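5'-nucleotidase SurE (Aquifex aeolicus, PDB 2WQK) probably removes the phosphate from nucleoside 5'-monophosphates as a divalent-metal-dependent phosphatase, yielding a nucleoside and free phosphate. Local coordinates at residues Val7-Tyr12 with Gly67-Cys72; Cys72-Tyr77 with Ala112-Ile117; Lys182-Glu187 with Thr216-Val221. One frame throughout, in Å; residues are numbered along the deposited sequence.

Contact 1: Val7-Tyr12 with Gly67-Cys72; sequences VNDDGY and GTPADC. With NA (sodium ion), chain D.
Pro69 meets the loop that leaves strand 3-7 where the two backbones come closest, its CA lying 5.8 Å from that of Asp9 at the first turn of helix 69-80. No hydrogen bond crosses; the proline ring does most of the touching. Its CG sits 3.5 Å from the carbonyl O of Asn8. With CG of Asp9 anti to N (chi1 -156°), Asp9 OD1 is carried to the ring and meets Pro69 CG and CD, both at 3.2 Å. Just before Asn8, Val7 CG1 packs on Cys72 CB at 4.0 Å. Each segment is braced internally: Thr68 and Asp71 form a capping box, Asp71 N giving to Thr68 OG1 (3.1 Å) and Thr68 N reaching Asp71 OD2 from above the carboxylate plane. Asn8 OD1 accepts from Gly11 N in an Asx motif, while Asn8 ND2 donates to Gly11 O. Next to Asp9, Asp10 binds the sodium ion through OD1 at 2.3 Å, with Ser40 and Asn94 as further ligands; Asp9 itself is a predicted metal ligand. Asn8 O and Asp9 OD1 are buried without a polar partner: Pro69 backs the loop with carbon, while the Asn8-Gly11 bonds and outside partners such as Glu95 hold it.

Contact 2: Cys72-Tyr77 with Ala112-Ile117; sequences CVHLGY and AMEGRI
Two helices on one flank of the SurE core, 69-80 and 107-117, pack side by side here at a buried site that also meets a second subunit. The short segments run in roughly the same direction, at 43° to each other, with axes 9.5 Å apart at closest approach. Val73 faces Gly115: CG1, anti to the backbone N, points across the groove and rests on the glycine backbone, 3.8 Å from Gly115 N. Beside this methyl-to-backbone contact, His74 NE2 donates to Glu114 OE1 over 2.7 Å with an N-H...O angle of 157°. The oxygen lies at the ring edge, near the imidazole plane, yet the N-H reaches it from above the carboxylate plane, the two planes being 63° apart. The two side chains cross at about a right angle, Glu114 being bent at chi2. The second subunit supplies further partners: its Glu187 bonds to His74 ND1, its Arg183 forms a salt bridge with Glu114 OE1, and its Tyr105 bonds to Glu114 OE2. An alanine in place of His74 would probably leave Glu114 OE1 without its mate within the chain and deprive Glu187 of the second subunit of an imidazole partner. With both ring nitrogens engaged, the imidazole is fixed in rotation and perhaps favoured in its protonated form, joining a helix pair to a subunit interface through what would then be a chain of alternating charges.

Contact 3: Lys182-Glu187 with Thr216-Val221; sequences KRAYKE and TDYWAV
Apolar contact between Ala184 and the ring of Tyr218 dominates where the approach to strand 186-193 passes helix 217-222. The methyl sits over one face of the ring in a CH-pi contact, CB standing 3.7 Å from the centroid and 17° off the ring normal, with its shortest approach, 3.6 Å, to Tyr218 CD1. Tyr218 CG lies anti to the carbonyl carbon (chi1 -72°). Ala184 is also the centre of an inverse gamma turn, consistent with its methyl facing the ring.

Polar contact is confined to the far end of the ring. Lys182 O comes in at its edge, near the plane, 3.2 Å from Tyr218 OH; a hydrogen bond is possible, but the proton has another acceptor within reach. The aliphatic part of Arg183 runs alongside the tyrosine, CG 4.0 Å from Tyr218 OH, while its guanidinium continues past to form salt bridges with Asp102 and with Glu114 of the second subunit.

A capping bond marks the helix start that carries the ring: Thr216 OG1 accepts a hydrogen bond from Trp219 N (3.1 Å, N-H...O angle 161°). Separately, Asp217 OD1 accepts locally from Tyr218 N and also from Gly181 N.

The contact thus joins the turn before strand 186-193 to the first turn of helix 217-222 mainly by CH-pi contact, the undecided hydroxyl proton adding little certainty.

How the contacts relate
Read from the N terminus, the three contacts follow one another in series, neither nesting nor crossing. Contact 1 closes a loop of 54 residues, joining the end of strand 3-7 to the start of helix 69-80. Contact 2 takes over at Cys72, which the two share, and ties that helix to helix 107-117 across 34 residues. They also touch directly, Val7 against Val73 and Ala70 against Glu114. Contact 3 lies on the opposite side of the chain's centre, about 28 Å from contact 2 between centres; its 28-residue loop holds the hairpin 186-206. Between subunits, however, the parts around contact 3 of one copy meet contact 2 of another.

Contact 1: Val7-Tyr12 with Gly67-Cys72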
# COMPACT_ATOMS: atom_id res chain seq x y z
N VAL A 7 5.69 6.99 21.52
CA VAL A 7 5.35 6.37 20.24
C VAL A 7 5.91 7.27 19.14
O VAL A 7 6.37 8.39 19.39
CB VAL A 7 3.82 6.20 20.08
CG1 VAL A 7 3.25 5.47 21.29
CG2 VAL A 7 3.12 7.56 19.85
N ASN A 8 5.84 6.78 17.90
CA ASN A 8 6.11 7.64 16.76
C ASN A 8 5.41 7.07 15.52
O ASN A 8 4.66 6.09 15.62
CB ASN A 8 7.60 7.89 16.51
CG ASN A 8 8.30 6.73 15.79
OD1 ASN A 8 7.77 5.61 15.72
ND2 ASN A 8 9.52 6.98 15.28
N ASP A 9 5.66 7.72 14.38
CA ASP A 9 5.14 7.28 13.10
C ASP A 9 6.21 6.78 12.12
O ASP A 9 5.88 6.23 11.08
CB ASP A 9 4.35 8.44 12.44
CG ASP A 9 3.31 7.98 11.46
OD1 ASP A 9 2.75 6.87 11.57
OD2 ASP A 9 3.06 8.76 10.54
N ASP A 10 7.48 7.04 12.42
CA ASP A 10 8.59 6.73 11.54
C ASP A 10 9.17 5.35 11.75
O ASP A 10 9.94 4.87 10.91
CB ASP A 10 9.68 7.80 11.69
CG ASP A 10 9.18 9.21 11.38
OD1 ASP A 10 8.43 9.35 10.35
OD2 ASP A 10 9.52 10.17 12.13
N GLY A 11 8.82 4.71 12.88
CA GLY A 11 9.35 3.39 13.20
C GLY A 11 10.26 3.43 14.43
O GLY A 11 10.90 4.42 14.73
N TYR A 12 10.30 2.29 15.13
CA TYR A 12 11.03 2.19 16.41
C TYR A 12 12.51 2.45 16.27
O TYR A 12 13.19 2.76 17.26
CB TYR A 12 10.80 0.85 17.06
CG TYR A 12 11.47 -0.32 16.36
CD1 TYR A 12 12.82 -0.61 16.59
CD2 TYR A 12 10.77 -1.13 15.48
CE1 TYR A 12 13.43 -1.66 15.97
CE2 TYR A 12 11.38 -2.19 14.85
CZ TYR A 12 12.70 -2.45 15.09
OH TYR A 12 13.30 -3.51 14.48
N GLY A 67 1.62 -1.41 12.93
CA GLY A 67 0.73 -0.72 13.87
C GLY A 67 0.81 0.78 13.69
O GLY A 67 1.89 1.35 13.67
N THR A 68 -0.33 1.44 13.54
CA THR A 68 -0.35 2.93 13.48
C THR A 68 0.02 3.51 14.86
O THR A 68 -0.05 2.79 15.89
CB THR A 68 -1.73 3.45 13.12
OG1 THR A 68 -2.67 3.01 14.10
CG2 THR A 68 -2.13 2.95 11.67
N PRO A 69 0.39 4.81 14.90
CA PRO A 69 0.61 5.43 16.23
C PRO A 69 -0.57 5.24 17.18
O PRO A 69 -0.37 4.95 18.37
CB PRO A 69 0.84 6.91 15.92
CG PRO A 69 1.42 6.87 14.47
CD PRO A 69 0.74 5.72 13.79
N ALA A 70 -1.79 5.37 16.66
CA ALA A 70 -2.99 5.10 17.44
C ALA A 70 -2.98 3.69 18.06
O ALA A 70 -3.26 3.52 19.26
CB ALA A 70 -4.23 5.33 16.57
N ASP A 71 -2.66 2.69 17.23
CA ASP A 71 -2.58 1.28 17.67
C ASP A 71 -1.54 1.20 18.82
O ASP A 71 -1.75 0.53 19.84
CB ASP A 71 -2.14 0.35 16.57
CG ASP A 71 -3.18 0.22 15.43
OD1 ASP A 71 -4.38 0.46 15.69
OD2 ASP A 71 -2.76 -0.16 14.31
N CYS A 72 -0.42 1.86 18.60
CA CYS A 72 0.69 1.80 19.57
C CYS A 72 0.27 2.40 20.93
O CYS A 72 0.63 1.87 22.00
CB CYS A 72 1.94 2.50 19.02
SG CYS A 72 2.71 1.69 17.64
NA NA D . 6.75 10.91 9.89
O HOH W 1 7.97 12.25 8.24

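Contact 2: Cys72-Tyr77 with Ala112-Ile117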
# COMPACT_ATOMS: atom_id res chain seq x y z
N CYS A 72 -0.42 1.86 18.60
CA CYS A 72 0.69 1.80 19.57
C CYS A 72 0.27 2.40 20.93
O CYS A 72 0.63 1.87 22.00
CB CYS A 72 1.94 2.50 19.02
SG CYS A 72 2.71 1.69 17.64
N VAL A 73 -0.41 3.55 20.90
CA VAL A 73 -0.87 4.18 22.13
C VAL A 73 -1.86 3.28 22.86
O VAL A 73 -1.76 3.06 24.07
CB VAL A 73 -1.47 5.59 21.90
CG1 VAL A 73 -2.15 6.14 23.16
CG2 VAL A 73 -0.43 6.54 21.27
N HIS A 74 -2.81 2.73 22.10
CA HIS A 74 -3.83 1.92 22.72
C HIS A 74 -3.29 0.59 23.26
O HIS A 74 -3.65 0.18 24.42
CB HIS A 74 -5.03 1.73 21.78
CG HIS A 74 -5.86 2.98 21.64
ND1 HIS A 74 -7.15 3.07 22.12
CD2 HIS A 74 -5.59 4.19 21.09
CE1 HIS A 74 -7.62 4.29 21.90
NE2 HIS A 74 -6.70 4.99 21.27
N LEU A 75 -2.43 -0.07 22.49
CA LEU A 75 -1.81 -1.32 22.99
C LEU A 75 -0.83 -0.99 24.12
O LEU A 75 -0.69 -1.77 25.08
CB LEU A 75 -1.11 -2.10 21.87
CG LEU A 75 -2.04 -2.76 20.84
CD1 LEU A 75 -1.24 -3.39 19.72
CD2 LEU A 75 -2.99 -3.81 21.48
N GLY A 76 -0.11 0.11 23.99
CA GLY A 76 0.80 0.51 25.08
C GLY A 76 0.08 0.70 26.40
O GLY A 76 0.50 0.23 27.47
N TYR A 77 -1.05 1.38 26.34
CA TYR A 77 -1.80 1.68 27.54
C TYR A 77 -2.48 0.42 28.09
O TYR A 77 -2.35 0.10 29.28
CB TYR A 77 -2.85 2.74 27.23
CG TYR A 77 -3.85 2.99 28.33
CD1 TYR A 77 -3.44 3.39 29.60
CD2 TYR A 77 -5.21 2.88 28.10
CE1 TYR A 77 -4.32 3.69 30.60
CE2 TYR A 77 -6.11 3.15 29.10
CZ TYR A 77 -5.67 3.58 30.36
OH TYR A 77 -6.61 3.85 31.34
N ALA A 112 -0.37 11.67 19.77
CA ALA A 112 -0.62 12.52 20.95
C ALA A 112 -2.14 12.70 21.17
O ALA A 112 -2.63 12.63 22.29
CB ALA A 112 0.09 13.86 20.86
N MET A 113 -2.89 12.90 20.08
CA MET A 113 -4.33 12.99 20.19
C MET A 113 -4.95 11.79 20.87
O MET A 113 -5.77 11.95 21.74
CB MET A 113 -4.95 13.19 18.78
CG MET A 113 -6.45 13.42 18.82
SD MET A 113 -7.20 13.29 17.18
CE MET A 113 -6.99 11.52 16.89
N GLU A 114 -4.50 10.62 20.47
CA GLU A 114 -5.00 9.37 21.07
C GLU A 114 -4.71 9.29 22.57
O GLU A 114 -5.53 8.83 23.37
CB GLU A 114 -4.50 8.14 20.31
CG GLU A 114 -5.06 8.05 18.92
CD GLU A 114 -6.57 7.73 18.85
OE1 GLU A 114 -7.18 7.29 19.85
OE2 GLU A 114 -7.16 7.92 17.76
N GLY A 115 -3.51 9.73 22.95
CA GLY A 115 -3.24 9.79 24.39
C GLY A 115 -4.25 10.65 25.12
O GLY A 115 -4.79 10.25 26.15
N ARG A 116 -4.56 11.83 24.56
CA ARG A 116 -5.49 12.75 25.21
C ARG A 116 -6.92 12.18 25.18
O ARG A 116 -7.67 12.36 26.14
CB ARG A 116 -5.40 14.16 24.60
CG ARG A 116 -5.95 15.28 25.46
CD ARG A 116 -5.63 15.20 26.96
NE ARG A 116 -6.81 14.80 27.75
CZ ARG A 116 -6.89 14.55 29.06
NH1 ARG A 116 -8.06 14.23 29.59
NH2 ARG A 116 -5.84 14.61 29.86
N ILE A 117 -7.27 11.43 24.12
CA ILE A 117 -8.60 10.75 24.07
C ILE A 117 -8.72 9.77 25.25
O ILE A 117 -9.81 9.63 25.85
CB ILE A 117 -8.80 10.01 22.74
CG1 ILE A 117 -9.07 11.04 21.65
CG2 ILE A 117 -9.96 8.96 22.79
CD1 ILE A 117 -9.05 10.46 20.23

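Contact 3: Lys182-Glu187 with Thr216-Val221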
# COMPACT_ATOMS: atom_id res chain seq x y z
N LYS A 182 -1.88 29.00 8.61
CA LYS A 182 -2.52 28.48 7.39
C LYS A 182 -1.57 27.45 6.70
O LYS A 182 -1.20 26.41 7.28
CB LYS A 182 -2.95 29.66 6.48
CG LYS A 182 -4.06 30.55 7.10
CD LYS A 182 -4.55 31.75 6.22
CE LYS A 182 -5.64 32.55 6.98
NZ LYS A 182 -6.25 33.61 6.14
N ARG A 183 -1.30 27.62 5.42
CA ARG A 183 -0.16 27.00 4.79
C ARG A 183 0.77 28.11 4.33
O ARG A 183 0.35 29.02 3.63
CB ARG A 183 -0.58 26.11 3.63
CG ARG A 183 -0.99 24.73 4.06
CD ARG A 183 -1.99 24.13 3.13
NE ARG A 183 -2.37 22.79 3.56
CZ ARG A 183 -3.46 22.12 3.15
NH1 ARG A 183 -4.27 22.69 2.28
NH2 ARG A 183 -3.72 20.92 3.64
N ALA A 184 2.02 28.05 4.77
CA ALA A 184 2.97 29.14 4.48
C ALA A 184 3.61 28.90 3.13
O ALA A 184 4.82 28.83 3.03
CB ALA A 184 4.04 29.23 5.59
N TYR A 185 2.79 28.77 2.09
CA TYR A 185 3.27 28.67 0.70
C TYR A 185 2.15 28.96 -0.30
O TYR A 185 0.96 28.94 0.04
CB TYR A 185 3.86 27.29 0.42
CG TYR A 185 2.86 26.17 0.60
CD1 TYR A 185 2.01 25.80 -0.45
CD2 TYR A 185 2.78 25.47 1.80
CE1 TYR A 185 1.09 24.77 -0.30
CE2 TYR A 185 1.86 24.44 1.97
CZ TYR A 185 1.02 24.10 0.91
OH TYR A 185 0.11 23.09 1.10
N LYS A 186 2.56 29.24 -1.54
CA LYS A 186 1.65 29.50 -2.65
C LYS A 186 1.53 28.22 -3.48
O LYS A 186 2.52 27.60 -3.85
CB LYS A 186 2.22 30.61 -3.55
CG LYS A 186 2.21 31.99 -2.92
CD LYS A 186 0.90 32.72 -3.19
CE LYS A 186 0.89 34.10 -2.54
NZ LYS A 186 0.86 34.01 -1.05
N GLU A 187 0.30 27.83 -3.77
CA GLU A 187 0.05 26.62 -4.54
C GLU A 187 -0.06 26.95 -6.03
O GLU A 187 -0.82 27.82 -6.42
CB GLU A 187 -1.22 25.96 -4.02
CG GLU A 187 -1.62 24.70 -4.69
CD GLU A 187 -2.69 23.96 -3.88
OE1 GLU A 187 -3.88 24.14 -4.17
OE2 GLU A 187 -2.34 23.24 -2.91
N THR A 216 2.15 32.67 14.53
CA THR A 216 1.91 31.32 14.02
C THR A 216 3.06 30.33 14.31
O THR A 216 4.22 30.73 14.52
CB THR A 216 1.65 31.30 12.51
OG1 THR A 216 2.83 31.69 11.79
CG2 THR A 216 0.44 32.16 12.14
N ASP A 217 2.73 29.05 14.24
CA ASP A 217 3.73 27.99 14.33
C ASP A 217 4.83 28.14 13.27
O ASP A 217 6.03 28.06 13.58
CB ASP A 217 3.06 26.59 14.32
CG ASP A 217 2.05 26.34 13.16
OD1 ASP A 217 1.85 27.22 12.28
OD2 ASP A 217 1.52 25.18 13.17
N TYR A 218 4.42 28.39 12.04
CA TYR A 218 5.40 28.55 10.95
C TYR A 218 6.36 29.69 11.25
O TYR A 218 7.59 29.55 11.11
CB TYR A 218 4.70 28.91 9.64
CG TYR A 218 3.93 27.83 8.97
CD1 TYR A 218 4.56 26.87 8.22
CD2 TYR A 218 2.54 27.82 9.03
CE1 TYR A 218 3.83 25.87 7.54
CE2 TYR A 218 1.83 26.86 8.39
CZ TYR A 218 2.48 25.91 7.62
OH TYR A 218 1.69 24.96 7.02
N TRP A 219 5.83 30.84 11.66
CA TRP A 219 6.73 32.01 11.88
C TRP A 219 7.75 31.68 12.95
O TRP A 219 8.94 32.01 12.82
CB TRP A 219 5.93 33.27 12.27
CG TRP A 219 6.76 34.51 12.38
CD1 TRP A 219 6.91 35.48 11.42
CD2 TRP A 219 7.57 34.92 13.50
NE1 TRP A 219 7.77 36.45 11.89
CE2 TRP A 219 8.17 36.14 13.15
CE3 TRP A 219 7.83 34.38 14.76
CZ2 TRP A 219 9.05 36.80 14.00
CZ3 TRP A 219 8.71 35.06 15.61
CH2 TRP A 219 9.29 36.25 15.23
N ALA A 220 7.32 31.02 14.03
CA ALA A 220 8.22 30.75 15.16
C ALA A 220 9.40 29.92 14.66
O ALA A 220 10.56 30.30 14.88
CB ALA A 220 7.45 30.01 16.29
N VAL A 221 9.14 28.80 14.00
CA VAL A 221 10.23 27.91 13.59
C VAL A 221 11.10 28.52 12.48
O VAL A 221 12.32 28.30 12.48
CB VAL A 221 9.74 26.49 13.23
CG1 VAL A 221 9.17 25.82 14.49
CG2 VAL A 221 8.73 26.51 12.09